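Local atomic coordinates of putative dienelactone hydrolase (Klebsiella pneumoniae subsp. pneumoniae MGH 78578, PDB entry 3F67), a protein that probably acts as a hydrolase of the dienelactone hydrolase family, most likely cleaving ester or lactone bonds, although its natural substrate is not established. Residues A[32-44]-A[55-68]. Sequence-based numbering, arbitrary orientation.
Sequences LPIVIVVQEIFGV and LAQEGYLAIAPELY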
loop_
_atom_site.group_PDB
_atom_site.type_symbol
_atom_site.label_atom_id
_atom_site.label_comp_id
_atom_site.label_asym_id
_atom_site.label_seq_id
_atom_site.Cartn_x
_atom_site.Cartn_y
_atom_site.Cartn_z
ATOM N N LEU A 32 7.795 12.462 12.910
ATOM C CA LEU A 32 8.324 11.224 12.322
ATOM C C LEU A 32 8.008 11.137 10.850
ATOM O O LEU A 32 6.963 11.632 10.423
ATOM C CB LEU A 32 7.678 10.006 13.025
ATOM C CG LEU A 32 8.097 9.858 14.508
ATOM C CD1 LEU A 32 7.072 8.917 15.162
ATOM C CD2 LEU A 32 9.495 9.272 14.522
ATOM N N PRO A 33 8.873 10.463 10.071
ATOM C CA PRO A 33 8.431 10.094 8.708
ATOM C C PRO A 33 7.220 9.150 8.824
ATOM O O PRO A 33 7.161 8.288 9.765
ATOM C CB PRO A 33 9.662 9.342 8.121
ATOM C CG PRO A 33 10.407 8.821 9.368
ATOM C CD PRO A 33 10.125 9.760 10.505
ATOM N N ILE A 34 6.266 9.284 7.899
ATOM C CA ILE A 34 5.002 8.554 7.973
ATOM C C ILE A 34 4.990 7.500 6.885
ATOM O O ILE A 34 5.274 7.832 5.727
ATOM C CB ILE A 34 3.828 9.525 7.669
ATOM C CG1 ILE A 34 3.824 10.700 8.681
ATOM C CG2 ILE A 34 2.479 8.765 7.583
ATOM C CD1 ILE A 34 3.147 11.929 8.128
ATOM N N VAL A 35 4.635 6.254 7.230
ATOM C CA VAL A 35 4.342 5.280 6.170
ATOM C C VAL A 35 2.864 4.889 6.293
ATOM O O VAL A 35 2.463 4.215 7.268
ATOM C CB VAL A 35 5.249 4.010 6.225
ATOM C CG1 VAL A 35 4.862 3.029 5.077
ATOM C CG2 VAL A 35 6.728 4.399 6.148
ATOM N N ILE A 36 2.075 5.273 5.301
ATOM C CA ILE A 36 0.688 4.738 5.239
ATOM C C ILE A 36 0.812 3.305 4.697
ATOM O O ILE A 36 1.538 3.079 3.724
ATOM C CB ILE A 36 -0.113 5.574 4.315
ATOM C CG1 ILE A 36 -0.250 7.023 4.882
ATOM C CG2 ILE A 36 -1.526 4.953 4.098
ATOM C CD1 ILE A 36 -1.052 7.924 3.929
ATOM N N VAL A 37 0.146 2.346 5.339
ATOM C CA VAL A 37 0.273 0.937 4.958
ATOM C C VAL A 37 -1.090 0.528 4.394
ATOM O O VAL A 37 -2.117 0.605 5.116
ATOM C CB VAL A 37 0.588 0.066 6.188
ATOM C CG1 VAL A 37 0.610 -1.419 5.777
ATOM C CG2 VAL A 37 1.989 0.446 6.763
ATOM N N VAL A 38 -1.122 0.103 3.125
ATOM C CA VAL A 38 -2.424 -0.229 2.507
ATOM C C VAL A 38 -2.647 -1.733 2.473
ATOM O O VAL A 38 -1.844 -2.491 1.892
ATOM C CB VAL A 38 -2.568 0.301 1.071
ATOM C CG1 VAL A 38 -4.070 0.220 0.598
ATOM C CG2 VAL A 38 -2.063 1.735 0.941
ATOM N N GLN A 39 -3.751 -2.146 3.112
ATOM C CA GLN A 39 -4.173 -3.557 3.244
ATOM C C GLN A 39 -4.302 -4.330 1.918
ATOM O O GLN A 39 -4.406 -3.722 0.832
ATOM C CB GLN A 39 -5.578 -3.494 3.865
ATOM C CG GLN A 39 -6.523 -2.687 2.978
ATOM C CD GLN A 39 -7.963 -2.745 3.488
ATOM O OE1 GLN A 39 -8.312 -2.015 4.412
ATOM N NE2 GLN A 39 -8.773 -3.646 2.926
ATOM N N GLU A 40 -4.298 -5.673 2.021
ATOM C CA GLU A 40 -4.830 -6.539 0.972
ATOM C C GLU A 40 -6.372 -6.526 1.078
ATOM O O GLU A 40 -6.947 -5.689 1.821
ATOM C CB GLU A 40 -4.289 -7.950 1.164
ATOM C CG GLU A 40 -2.732 -7.980 1.347
ATOM C CD GLU A 40 -2.202 -9.409 1.510
ATOM O OE1 GLU A 40 -2.365 -9.999 2.602
ATOM O OE2 GLU A 40 -1.553 -9.931 0.572
ATOM N N ILE A 41 -7.054 -7.428 0.359
ATOM C CA ILE A 41 -8.525 -7.475 0.446
ATOM C C ILE A 41 -9.050 -7.962 1.822
ATOM O O ILE A 41 -10.259 -7.935 2.075
ATOM C CB ILE A 41 -9.133 -8.360 -0.650
ATOM C CG1 ILE A 41 -8.602 -9.792 -0.577
ATOM C CG2 ILE A 41 -8.837 -7.707 -2.016
ATOM C CD1 ILE A 41 -9.258 -10.750 -1.541
ATOM N N PHE A 42 -8.137 -8.369 2.698
ATOM C CA PHE A 42 -8.542 -8.945 3.976
ATOM C C PHE A 42 -8.707 -7.928 5.075
ATOM O O PHE A 42 -9.021 -8.289 6.224
ATOM C CB PHE A 42 -7.584 -10.090 4.383
ATOM C CG PHE A 42 -7.349 -11.067 3.263
ATOM C CD1 PHE A 42 -8.415 -11.785 2.715
ATOM C CD2 PHE A 42 -6.069 -11.219 2.709
ATOM C CE1 PHE A 42 -8.230 -12.690 1.613
ATOM C CE2 PHE A 42 -5.867 -12.120 1.622
ATOM C CZ PHE A 42 -6.974 -12.845 1.076
ATOM N N GLY A 43 -8.472 -6.669 4.741
ATOM C CA GLY A 43 -8.612 -5.576 5.715
ATOM C C GLY A 43 -7.409 -5.480 6.626
ATOM O O GLY A 43 -6.312 -5.983 6.304
ATOM N N VAL A 44 -7.582 -4.799 7.760
ATOM C CA VAL A 44 -6.392 -4.572 8.649
ATOM C C VAL A 44 -6.246 -5.817 9.534
ATOM O O VAL A 44 -6.597 -5.850 10.728
ATOM C CB VAL A 44 -6.488 -3.233 9.421
ATOM C CG1 VAL A 44 -5.175 -2.987 10.239
ATOM C CG2 VAL A 44 -6.602 -2.110 8.436
ATOM N N LEU A 55 7.581 -1.742 10.695
ATOM C CA LEU A 55 7.986 -0.403 10.190
ATOM C C LEU A 55 8.323 0.556 11.328
ATOM O O LEU A 55 9.276 1.361 11.221
ATOM C CB LEU A 55 6.867 0.194 9.312
ATOM C CG LEU A 55 6.772 -0.450 7.904
ATOM C CD1 LEU A 55 5.434 -0.099 7.213
ATOM C CD2 LEU A 55 7.960 -0.007 7.030
ATOM N N ALA A 56 7.560 0.492 12.417
ATOM C CA ALA A 56 7.831 1.348 13.588
ATOM C C ALA A 56 9.206 1.019 14.209
ATOM O O ALA A 56 9.898 1.914 14.653
ATOM C CB ALA A 56 6.728 1.204 14.629
ATOM N N GLN A 57 9.619 -0.244 14.155
ATOM C CA GLN A 57 10.943 -0.646 14.655
ATOM C C GLN A 57 12.049 -0.022 13.817
ATOM O O GLN A 57 13.181 0.066 14.264
ATOM C CB GLN A 57 11.084 -2.157 14.640
ATOM C CG GLN A 57 10.162 -2.827 15.591
ATOM C CD GLN A 57 10.271 -4.347 15.517
ATOM O OE1 GLN A 57 10.205 -4.932 14.443
ATOM N NE2 GLN A 57 10.414 -4.980 16.662
ATOM N N GLU A 58 11.719 0.394 12.597
ATOM C CA GLU A 58 12.699 1.084 11.725
ATOM C C GLU A 58 12.696 2.584 11.851
ATOM O O GLU A 58 13.508 3.268 11.182
ATOM C CB GLU A 58 12.466 0.716 10.245
ATOM C CG GLU A 58 12.501 -0.797 9.971
ATOM C CD GLU A 58 13.893 -1.414 10.092
ATOM O OE1 GLU A 58 14.893 -0.672 10.205
ATOM O OE2 GLU A 58 13.984 -2.656 10.075
ATOM N N GLY A 59 11.753 3.116 12.644
ATOM C CA GLY A 59 11.693 4.553 12.917
ATOM C C GLY A 59 10.531 5.316 12.300
ATOM O O GLY A 59 10.490 6.549 12.428
ATOM N N TYR A 60 9.576 4.589 11.708
ATOM C CA TYR A 60 8.433 5.200 11.027
ATOM C C TYR A 60 7.168 5.228 11.910
ATOM O O TYR A 60 6.978 4.350 12.779
ATOM C CB TYR A 60 8.097 4.398 9.746
ATOM C CG TYR A 60 9.194 4.509 8.746
ATOM C CD1 TYR A 60 9.354 5.711 8.005
ATOM C CD2 TYR A 60 10.095 3.465 8.526
ATOM C CE1 TYR A 60 10.413 5.861 7.105
ATOM C CE2 TYR A 60 11.129 3.615 7.619
ATOM C CZ TYR A 60 11.270 4.802 6.904
ATOM O OH TYR A 60 12.297 4.964 6.020
ATOM N N LEU A 61 6.354 6.261 11.702
ATOM C CA LEU A 61 4.937 6.263 12.166
ATOM C C LEU A 61 4.172 5.546 11.062
ATOM O O LEU A 61 3.945 6.107 9.970
ATOM C CB LEU A 61 4.411 7.701 12.363
ATOM C CG LEU A 61 2.867 7.869 12.494
ATOM C CD1 LEU A 61 2.354 6.992 13.640
ATOM C CD2 LEU A 61 2.558 9.384 12.756
ATOM N N ALA A 62 3.790 4.302 11.324
ATOM C CA ALA A 62 3.131 3.489 10.298
ATOM C C ALA A 62 1.659 3.396 10.633
ATOM O O ALA A 62 1.288 3.098 11.793
ATOM C CB ALA A 62 3.738 2.051 10.300
ATOM N N ILE A 63 0.828 3.645 9.646
ATOM C CA ILE A 63 -0.656 3.752 9.903
ATOM C C ILE A 63 -1.394 2.921 8.873
ATOM O O ILE A 63 -1.180 3.120 7.677
ATOM C CB ILE A 63 -1.150 5.230 9.794
ATOM C CG1 ILE A 63 -0.397 6.113 10.800
ATOM C CG2 ILE A 63 -2.675 5.297 10.090
ATOM C CD1 ILE A 63 -0.427 7.621 10.388
ATOM N N ALA A 64 -2.233 1.968 9.325
ATOM C CA ALA A 64 -3.011 1.140 8.393
ATOM C C ALA A 64 -4.506 1.447 8.618
ATOM O O ALA A 64 -5.083 0.996 9.617
ATOM C CB ALA A 64 -2.780 -0.344 8.683
ATOM N N PRO A 65 -5.136 2.143 7.666
ATOM C CA PRO A 65 -6.591 2.424 7.765
ATOM C C PRO A 65 -7.465 1.243 7.290
ATOM O O PRO A 65 -7.097 0.514 6.356
ATOM C CB PRO A 65 -6.769 3.624 6.817
ATOM C CG PRO A 65 -5.715 3.406 5.737
ATOM C CD PRO A 65 -4.504 2.850 6.522
ATOM N N GLU A 66 -8.619 1.121 7.929
ATOM C CA GLU A 66 -9.637 0.158 7.584
ATOM C C GLU A 66 -10.427 0.733 6.404
ATOM O O GLU A 66 -11.537 1.274 6.585
ATOM C CB GLU A 66 -10.554 -0.020 8.795
ATOM C CG GLU A 66 -11.300 -1.355 8.800
ATOM C CD GLU A 66 -10.356 -2.536 8.878
ATOM O OE1 GLU A 66 -9.838 -2.943 7.814
ATOM O OE2 GLU A 66 -10.143 -3.065 10.002
ATOM N N LEU A 67 -9.874 0.608 5.194
ATOM C CA LEU A 67 -10.453 1.341 4.032
ATOM C C LEU A 67 -11.854 0.884 3.615
ATOM O O LEU A 67 -12.590 1.651 2.974
ATOM C CB LEU A 67 -9.486 1.282 2.835
ATOM C CG LEU A 67 -8.199 2.061 3.149
ATOM C CD1 LEU A 67 -7.049 1.677 2.218
ATOM C CD2 LEU A 67 -8.477 3.546 2.961
ATOM N N TYR A 68 -12.236 -0.347 3.976
ATOM C CA TYR A 68 -13.539 -0.868 3.511
ATOM C C TYR A 68 -14.687 -0.518 4.466
ATOM O O TYR A 68 -15.816 -0.939 4.220
ATOM C CB TYR A 68 -13.497 -2.406 3.341
ATOM C CG TYR A 68 -12.517 -2.941 2.280
ATOM C CD1 TYR A 68 -11.865 -2.074 1.381
ATOM C CD2 TYR A 68 -12.290 -4.319 2.178
ATOM C CE1 TYR A 68 -10.975 -2.592 0.383
ATOM C CE2 TYR A 68 -11.414 -4.857 1.209
ATOM C CZ TYR A 68 -10.773 -3.992 0.323
ATOM O OH TYR A 68 -9.907 -4.519 -0.601
HETATM O O HOH W 1 -4.830 -0.335 5.063
HETATM O O HOH W 2 -10.879 -2.537 5.254
#
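Val35 and Tyr60 show how side chains pack on one face of a sheet while the two parallel strands beneath pair edge to edge. Val35 lays CG2 over one face of the Tyr60 ring, 3.5 Å from CD1, and Pro33 CG meets the same CD1 obliquely at 3.6 Å. The other methyl of Val35, CG1, held anti to the backbone N (chi1 180°), turns instead to Leu55. Leu55 CD1 also meets Val37 CG2 tip to tip at 3.5 Å, wedging the end of the helix against the strand that precedes it. Beneath these side chains the donor strand alternates: Leu61 N and Ile63 N donate to Pro33 O and Val35 O, while Val35 N and Val37 N donate to Leu61 O and Ile63 O. On the face of Ile34, Ile36, Leu61 and Ile63 the fit across the pair is looser: Ile34 CG2 lies 4.2 Å from Ile63 CD1, and helix 93-108 covers this side. Strand 32-38, helix 46-57 and strand 61-65 form a beta-alpha-beta crossover of the alpha/beta-hydrolase fold, with a Schellman motif at Gly59 ending the helix. Past the strand ends, direct pairing gives way to water and side-chain bonds. One water links Val37 O, Gln39 N and Pro65 O. Gln39 puts NE2 over the centre of the Tyr68 ring, 3.2 Å above its plane, with amide and ring 54° apart; the same NE2 donates to Glu40 O. Its OE1 accepts from Leu67 N and from a second water, which also donates to Glu66 OE1 and accepts from Tyr68 N. At the partly exposed border, a bend at chi2 (63°) turns the Glu66 carboxylate back to Val44, whose N meets the syn lone pair of OE1 at 2.9 Å; this side chain is modelled in two conformers, and its bonds here belong to one of them.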